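Local coordinates for ankyrin repeat family protein (Enterococcus faecalis, PDB 3HRA) that is of unknown function but, as an ankyrin repeat protein, probably binds partner proteins through its row of stacked helix pairs, at residues 41-46 with 53-58; 45-50 with 77-82. All coordinates share one frame; numbering follows the deposited sequence.

Contact 1 of 2, residues 41-46 with 53-58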
ATOM      1  N   THR A  41       2.947  15.593   2.389  1.00  4.95           N
ATOM      2  CA  THR A  41       2.143  16.542   1.612  1.00  5.29           C
ATOM      3  C   THR A  41       0.713  16.519   2.140  1.00  6.60           C
ATOM      4  O   THR A  41       0.367  15.645   2.930  1.00  6.60           O
ATOM      5  CB  THR A  41       2.077  16.126   0.135  1.00  3.77           C
ATOM      6  OG1 THR A  41       1.575  14.783   0.052  1.00  4.70           O
ATOM      7  CG2 THR A  41       3.422  16.159  -0.477  1.00  5.54           C
ATOM      8  N   PRO A  42      -0.134  17.473   1.701  1.00  4.85           N
ATOM      9  CA  PRO A  42      -1.547  17.409   2.067  1.00  3.74           C
ATOM     10  C   PRO A  42      -2.162  16.071   1.662  1.00  5.77           C
ATOM     11  O   PRO A  42      -2.968  15.519   2.426  1.00  6.02           O
ATOM     12  CB  PRO A  42      -2.145  18.587   1.291  1.00  3.09           C
ATOM     13  CG  PRO A  42      -1.037  19.590   1.297  1.00  4.53           C
ATOM     14  CD  PRO A  42       0.203  18.759   1.065  1.00  5.27           C
ATOM     15  N   LEU A  43      -1.764  15.539   0.507  1.00  2.82           N
ATOM     16  CA  LEU A  43      -2.315  14.265   0.062  1.00  5.49           C
ATOM     17  C   LEU A  43      -1.922  13.153   1.026  1.00  7.18           C
ATOM     18  O   LEU A  43      -2.764  12.361   1.424  1.00  5.18           O
ATOM     19  CB  LEU A  43      -1.906  13.919  -1.376  1.00  5.10           C
ATOM     20  CG  LEU A  43      -2.384  12.540  -1.861  1.00  2.26           C
ATOM     21  CD1 LEU A  43      -3.914  12.349  -1.782  1.00  4.20           C
ATOM     22  CD2 LEU A  43      -1.856  12.269  -3.280  1.00  6.01           C
ATOM     23  N   ASN A  44      -0.652  13.106   1.419  1.00  6.72           N
ATOM     24  CA  ASN A  44      -0.234  12.088   2.366  1.00  3.61           C
ATOM     25  C   ASN A  44      -0.999  12.192   3.695  1.00  2.92           C
ATOM     26  O   ASN A  44      -1.360  11.164   4.282  1.00  4.84           O
ATOM     27  CB  ASN A  44       1.290  12.093   2.553  1.00  2.63           C
ATOM     28  CG  ASN A  44       1.880  10.668   2.628  1.00  6.10           C
ATOM     29  OD1 ASN A  44       1.162   9.696   2.842  1.00  8.43           O
ATOM     30  ND2 ASN A  44       3.186  10.557   2.452  1.00  5.22           N
ATOM     31  N   ILE A  45      -1.281  13.411   4.153  1.00  4.52           N
ATOM     32  CA  ILE A  45      -2.036  13.598   5.394  1.00  4.29           C
ATOM     33  C   ILE A  45      -3.439  13.014   5.221  1.00  6.01           C
ATOM     34  O   ILE A  45      -3.938  12.270   6.077  1.00  4.73           O
ATOM     35  CB  ILE A  45      -2.112  15.091   5.799  1.00  6.80           C
ATOM     36  CG1 ILE A  45      -0.727  15.586   6.229  1.00  7.64           C
ATOM     37  CG2 ILE A  45      -3.125  15.307   6.933  1.00  3.56           C
ATOM     38  CD1 ILE A  45      -0.594  17.065   6.256  1.00 15.32           C
ATOM     39  N   ALA A  46      -4.069  13.341   4.099  1.00  4.00           N
ATOM     40  CA  ALA A  46      -5.404  12.815   3.801  1.00  4.91           C
ATOM     41  C   ALA A  46      -5.427  11.287   3.751  1.00  7.79           C
ATOM     42  O   ALA A  46      -6.378  10.663   4.207  1.00  5.91           O
ATOM     43  CB  ALA A  46      -5.937  13.405   2.498  1.00  8.61           C
ATOM     44  N   GLU A  53     -12.572  12.156   0.248  1.00  9.18           N
ATOM     45  CA  GLU A  53     -12.938  13.237  -0.657  1.00  5.46           C
ATOM     46  C   GLU A  53     -11.790  14.237  -0.811  1.00  8.18           C
ATOM     47  O   GLU A  53     -11.528  14.728  -1.910  1.00  7.50           O
ATOM     48  CB  GLU A  53     -14.227  13.929  -0.191  1.00 11.85           C
ATOM     49  CG  GLU A  53     -14.706  15.052  -1.117  1.00 16.23           C
ATOM     50  CD  GLU A  53     -15.059  14.571  -2.529  1.00 19.56           C
ATOM     51  OE1 GLU A  53     -15.327  15.442  -3.392  1.00 22.56           O
ATOM     52  OE2 GLU A  53     -15.083  13.334  -2.776  1.00 24.00           O
ATOM     53  N   ILE A  54     -11.097  14.523   0.291  1.00  7.05           N
ATOM     54  CA  ILE A  54      -9.936  15.397   0.241  1.00  6.68           C
ATOM     55  C   ILE A  54      -8.877  14.775  -0.668  1.00  5.40           C
ATOM     56  O   ILE A  54      -8.285  15.455  -1.512  1.00  5.02           O
ATOM     57  CB  ILE A  54      -9.374  15.686   1.657  1.00  8.30           C
ATOM     58  CG1 ILE A  54     -10.327  16.626   2.409  1.00  7.45           C
ATOM     59  CG2 ILE A  54      -7.950  16.280   1.578  1.00  3.67           C
ATOM     60  CD1 ILE A  54      -9.939  16.884   3.857  1.00  7.39           C
ATOM     61  N   ALA A  55      -8.638  13.478  -0.486  1.00  3.45           N
ATOM     62  CA  ALA A  55      -7.627  12.793  -1.281  1.00  3.98           C
ATOM     63  C   ALA A  55      -7.981  12.844  -2.766  1.00  3.44           C
ATOM     64  O   ALA A  55      -7.120  13.114  -3.606  1.00  3.53           O
ATOM     65  CB  ALA A  55      -7.428  11.330  -0.798  1.00  6.39           C
ATOM     66  N   LYS A  56      -9.241  12.578  -3.100  1.00  6.89           N
ATOM     67  CA  LYS A  56      -9.680  12.659  -4.503  1.00  9.20           C
ATOM     68  C   LYS A  56      -9.478  14.077  -5.060  1.00  9.27           C
ATOM     69  O   LYS A  56      -8.981  14.247  -6.178  1.00  7.35           O
ATOM     70  CB  LYS A  56     -11.140  12.218  -4.649  1.00  6.29           C
ATOM     71  CG  LYS A  56     -11.374  10.723  -4.416  1.00  7.78           C
ATOM     72  CD  LYS A  56     -12.877  10.399  -4.452  1.00  7.46           C
ATOM     73  CE  LYS A  56     -13.103   8.891  -4.388  1.00 12.77           C
ATOM     74  NZ  LYS A  56     -14.559   8.583  -4.292  1.00 20.38           N
ATOM     75  N   ALA A  57      -9.852  15.086  -4.274  1.00  6.28           N
ATOM     76  CA  ALA A  57      -9.691  16.484  -4.703  1.00  8.03           C
ATOM     77  C   ALA A  57      -8.236  16.832  -5.027  1.00  9.19           C
ATOM     78  O   ALA A  57      -7.953  17.541  -6.003  1.00  8.04           O
ATOM     79  CB  ALA A  57     -10.240  17.448  -3.649  1.00  7.17           C
ATOM     80  N   LEU A  58      -7.319  16.336  -4.203  1.00  4.89           N
ATOM     81  CA  LEU A  58      -5.899  16.650  -4.363  1.00  4.01           C
ATOM     82  C   LEU A  58      -5.332  15.922  -5.575  1.00  7.87           C
ATOM     83  O   LEU A  58      -4.556  16.495  -6.339  1.00  6.51           O
ATOM     84  CB  LEU A  58      -5.123  16.292  -3.088  1.00  4.43           C
ATOM     85  CG  LEU A  58      -5.384  17.237  -1.912  1.00  5.09           C
ATOM     86  CD1 LEU A  58      -4.918  16.648  -0.590  1.00  5.67           C
ATOM     87  CD2 LEU A  58      -4.713  18.592  -2.166  1.00  4.92           C
TER
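Leu-58 N donates to Ile-54 O at 3.0 Å, and this helical turn carries two of the side chains that meet helix 42-49. The CD1 methyl of Leu-58 rests on the start of that helix, 3.5 Å from Leu-43 N. Leu-58 CD1 also lies 3.9 Å from Pro-42 CB. Leu-43 answers from its own helix. Its CG is anti to the backbone N (chi1 176°), which turns the branched end of Leu-43 toward helix 52-60. There Leu-43 CD1 reaches Ala-55 CB at 3.8 Å. Ala-46 CB meets Ile-54 CG2 at 3.6 Å and lies close to Ala-55, where the two backbones come nearest. The axes of segments 42-46 and 53-58 approach to 8.8 Å, consistent with the small Ala-46 and Ala-55 where they meet, and they run roughly antiparallel.

The first turn of helix 42-49 is capped by Thr-41, whose OG1 accepts from Asn-44 N at 3.1 Å. The sequence Thr-Pro-Leu-Asn is a variant of the ankyrin TPLH signature, with asparagine at the histidine position. This is the helix hairpin of the predicted repeat 38-70. No hydrogen bond crosses between the two segments. The helices are therefore joined here by buried apolar packing.

Contact 2 of 2, residues 45-50 with 77-82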
ATOM      1  N   ILE A  45      -1.281  13.411   4.153  1.00  4.52           N
ATOM      2  CA  ILE A  45      -2.036  13.598   5.394  1.00  4.29           C
ATOM      3  C   ILE A  45      -3.439  13.014   5.221  1.00  6.01           C
ATOM      4  O   ILE A  45      -3.938  12.270   6.077  1.00  4.73           O
ATOM      5  CB  ILE A  45      -2.112  15.091   5.799  1.00  6.80           C
ATOM      6  CG1 ILE A  45      -0.727  15.586   6.229  1.00  7.64           C
ATOM      7  CG2 ILE A  45      -3.125  15.307   6.933  1.00  3.56           C
ATOM      8  CD1 ILE A  45      -0.594  17.065   6.256  1.00 15.32           C
ATOM      9  N   ALA A  46      -4.069  13.341   4.099  1.00  4.00           N
ATOM     10  CA  ALA A  46      -5.404  12.815   3.801  1.00  4.91           C
ATOM     11  C   ALA A  46      -5.427  11.287   3.751  1.00  7.79           C
ATOM     12  O   ALA A  46      -6.378  10.663   4.207  1.00  5.91           O
ATOM     13  CB  ALA A  46      -5.937  13.405   2.498  1.00  8.61           C
ATOM     14  N   VAL A  47      -4.395  10.678   3.187  1.00  6.00           N
ATOM     15  CA  VAL A  47      -4.363   9.216   3.092  1.00  5.32           C
ATOM     16  C   VAL A  47      -4.236   8.576   4.477  1.00  9.22           C
ATOM     17  O   VAL A  47      -4.915   7.596   4.778  1.00  7.30           O
ATOM     18  CB  VAL A  47      -3.245   8.717   2.142  1.00  7.62           C
ATOM     19  CG1 VAL A  47      -3.127   7.205   2.200  1.00  7.51           C
ATOM     20  CG2 VAL A  47      -3.540   9.163   0.722  1.00  7.29           C
ATOM     21  N   HIS A  48      -3.371   9.148   5.311  1.00  6.01           N
ATOM     22  CA  HIS A  48      -3.221   8.726   6.702  1.00  6.58           C
ATOM     23  C   HIS A  48      -4.552   8.821   7.456  1.00  5.77           C
ATOM     24  O   HIS A  48      -4.913   7.914   8.199  1.00 11.43           O
ATOM     25  CB  HIS A  48      -2.142   9.568   7.409  1.00  6.81           C
ATOM     26  CG  HIS A  48      -0.735   9.144   7.095  1.00 10.60           C
ATOM     27  ND1 HIS A  48      -0.166   9.307   5.847  1.00 10.20           N
ATOM     28  CD2 HIS A  48       0.217   8.561   7.862  1.00 13.25           C
ATOM     29  CE1 HIS A  48       1.072   8.846   5.861  1.00 10.70           C
ATOM     30  NE2 HIS A  48       1.329   8.385   7.072  1.00 15.22           N
ATOM     31  N   ASN A  49      -5.289   9.907   7.230  1.00  5.92           N
ATOM     32  CA  ASN A  49      -6.580  10.149   7.877  1.00  3.54           C
ATOM     33  C   ASN A  49      -7.759   9.376   7.262  1.00  6.80           C
ATOM     34  O   ASN A  49      -8.854   9.320   7.844  1.00 11.54           O
ATOM     35  CB  ASN A  49      -6.923  11.639   7.825  1.00  6.83           C
ATOM     36  CG  ASN A  49      -6.175  12.456   8.860  1.00  6.78           C
ATOM     37  OD1 ASN A  49      -5.902  11.987   9.957  1.00 14.00           O
ATOM     38  ND2 ASN A  49      -5.853  13.694   8.513  1.00  6.82           N
ATOM     39  N   ASN A  50      -7.521   8.787   6.093  1.00  5.02           N
ATOM     40  CA  ASN A  50      -8.588   8.229   5.242  1.00  6.57           C
ATOM     41  C   ASN A  50      -9.700   9.239   4.944  1.00  7.70           C
ATOM     42  O   ASN A  50     -10.887   8.905   4.964  1.00  8.51           O
ATOM     43  CB  ASN A  50      -9.163   6.909   5.772  1.00  8.00           C
ATOM     44  CG  ASN A  50      -9.855   6.100   4.682  1.00  7.37           C
ATOM     45  OD1 ASN A  50      -9.516   6.200   3.503  1.00  9.66           O
ATOM     46  ND2 ASN A  50     -10.836   5.285   5.078  1.00 15.90           N
ATOM     47  N   LEU A  77       2.102   4.211  -1.488  1.00  3.36           N
ATOM     48  CA  LEU A  77       2.628   3.116  -0.692  1.00  5.93           C
ATOM     49  C   LEU A  77       1.827   2.949   0.593  1.00  6.50           C
ATOM     50  O   LEU A  77       1.569   1.825   1.023  1.00  6.60           O
ATOM     51  CB  LEU A  77       4.109   3.353  -0.389  1.00  5.41           C
ATOM     52  CG  LEU A  77       5.084   3.029  -1.531  1.00  1.72           C
ATOM     53  CD1 LEU A  77       6.470   3.611  -1.268  1.00  7.82           C
ATOM     54  CD2 LEU A  77       5.159   1.514  -1.788  1.00  5.14           C
ATOM     55  N   TYR A  78       1.437   4.072   1.197  1.00  7.04           N
ATOM     56  CA  TYR A  78       0.695   4.046   2.444  1.00  5.73           C
ATOM     57  C   TYR A  78      -0.741   3.556   2.214  1.00  4.95           C
ATOM     58  O   TYR A  78      -1.244   2.694   2.941  1.00  7.24           O
ATOM     59  CB  TYR A  78       0.715   5.424   3.115  1.00  4.87           C
ATOM     60  CG  TYR A  78       0.216   5.377   4.541  1.00  7.95           C
ATOM     61  CD1 TYR A  78       1.096   5.171   5.593  1.00 10.20           C
ATOM     62  CD2 TYR A  78      -1.143   5.490   4.824  1.00 10.42           C
ATOM     63  CE1 TYR A  78       0.643   5.109   6.902  1.00 15.63           C
ATOM     64  CE2 TYR A  78      -1.611   5.426   6.142  1.00 10.48           C
ATOM     65  CZ  TYR A  78      -0.715   5.238   7.168  1.00 15.05           C
ATOM     66  OH  TYR A  78      -1.177   5.172   8.467  1.00 19.63           O
ATOM     67  N   ALA A  79      -1.396   4.084   1.185  1.00  3.84           N
ATOM     68  CA  ALA A  79      -2.760   3.640   0.871  1.00  5.37           C
ATOM     69  C   ALA A  79      -2.833   2.118   0.656  1.00  9.17           C
ATOM     70  O   ALA A  79      -3.748   1.454   1.140  1.00  7.79           O
ATOM     71  CB  ALA A  79      -3.291   4.382  -0.340  1.00  6.05           C
ATOM     72  N   GLY A  80      -1.863   1.574  -0.078  1.00  8.74           N
ATOM     73  CA  GLY A  80      -1.799   0.144  -0.329  1.00  9.20           C
ATOM     74  C   GLY A  80      -1.556  -0.664   0.925  1.00 10.61           C
ATOM     75  O   GLY A  80      -2.302  -1.599   1.230  1.00 12.74           O
ATOM     76  N   ALA A  81      -0.509  -0.299   1.657  1.00  7.57           N
ATOM     77  CA  ALA A  81      -0.129  -0.989   2.887  1.00  9.93           C
ATOM     78  C   ALA A  81      -1.218  -0.986   3.962  1.00 12.82           C
ATOM     79  O   ALA A  81      -1.355  -1.957   4.698  1.00 17.07           O
ATOM     80  CB  ALA A  81       1.117  -0.363   3.461  1.00  9.76           C
ATOM     81  N   GLN A  82      -1.971   0.106   4.061  1.00  9.15           N
ATOM     82  CA  GLN A  82      -2.820   0.335   5.235  1.00  5.51           C
ATOM     83  C   GLN A  82      -4.310   0.184   4.967  1.00  7.31           C
ATOM     84  O   GLN A  82      -5.126   0.578   5.790  1.00 10.00           O
ATOM     85  CB  GLN A  82      -2.546   1.717   5.823  1.00  8.13           C
ATOM     86  CG  GLN A  82      -1.131   1.898   6.333  1.00  8.48           C
ATOM     87  CD  GLN A  82      -0.791   0.986   7.483  1.00 14.07           C
ATOM     88  OE1 GLN A  82      -1.629   0.715   8.354  1.00 20.47           O
ATOM     89  NE2 GLN A  82       0.449   0.510   7.507  1.00 23.38           N
TER
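His-48 has CG beside its backbone N (chi1 -79°), whereas Tyr-78 has CG anti to its own N (chi1 -168°), and these turns bring the two rings face to face. The ring centroids are 3.7 Å apart and the planes differ by only 17°. His-48 NE2 lies over one face of the tyrosine, toward its rim, and comes within 3.4 Å of Tyr-78 CE1. His-48 CD2 is 3.5 Å from Tyr-78 CZ. The opposite face of the tyrosine carries Gln-82 CG, from the following turn of the same segment. The phenol ring is thus held between an imidazole and an aliphatic carbon.

The imidazole is also fixed by a hydrogen bond. His-48 ND1 pairs with the backbone O of Asn-44, one turn back in its helix. This bond limits rotation of the ring and helps hold its face toward Tyr-78.

Deeper in, Val-47 does the packing. Val-47 CG1 sits at the edge of the Tyr-78 ring, near its plane, 3.7 Å from Tyr-78 CD2. Val-47 CG1 also touches Ala-79 CB at 3.8 Å. No hydrogen bond links the two segments.

Helix 42-49 ends in a Schellman motif, with Asn-50 at positive phi. Arg-84 binds this end from outside the two segments, with NE on Val-47 O and NH2 on His-48 O. Segments 45-49 and 77-81 run almost parallel, their axes 9.5 Å apart at closest approach, as successive inner helices do in an ankyrin stack. Helix 85-94 packs against both, with Met-91 touching Val-47 and Ala-79 and Ile-87 touching Val-47, while helix 8-14 meets helix 42-49 through Ile-45.

Overall arrangement
Both contacts use helix 42-49, but different parts and sides of it. Contact 1 takes its first residues and joins it to helix 52-60 within one antiparallel hairpin. Contact 2 takes its last residues and joins it to helix 75-81, a nearly parallel neighbour further along the solenoid. The centres are about 9 Å apart. The touching residues of contact 1 are all buried, and their side chains are all aliphatic. Contact 2 is partly buried, with valine and alanine inside and a histidine-tyrosine stack toward the surface. Contact 1 is thus packing inside one predicted repeat, while contact 2 joins neighbouring inner helices of the stack.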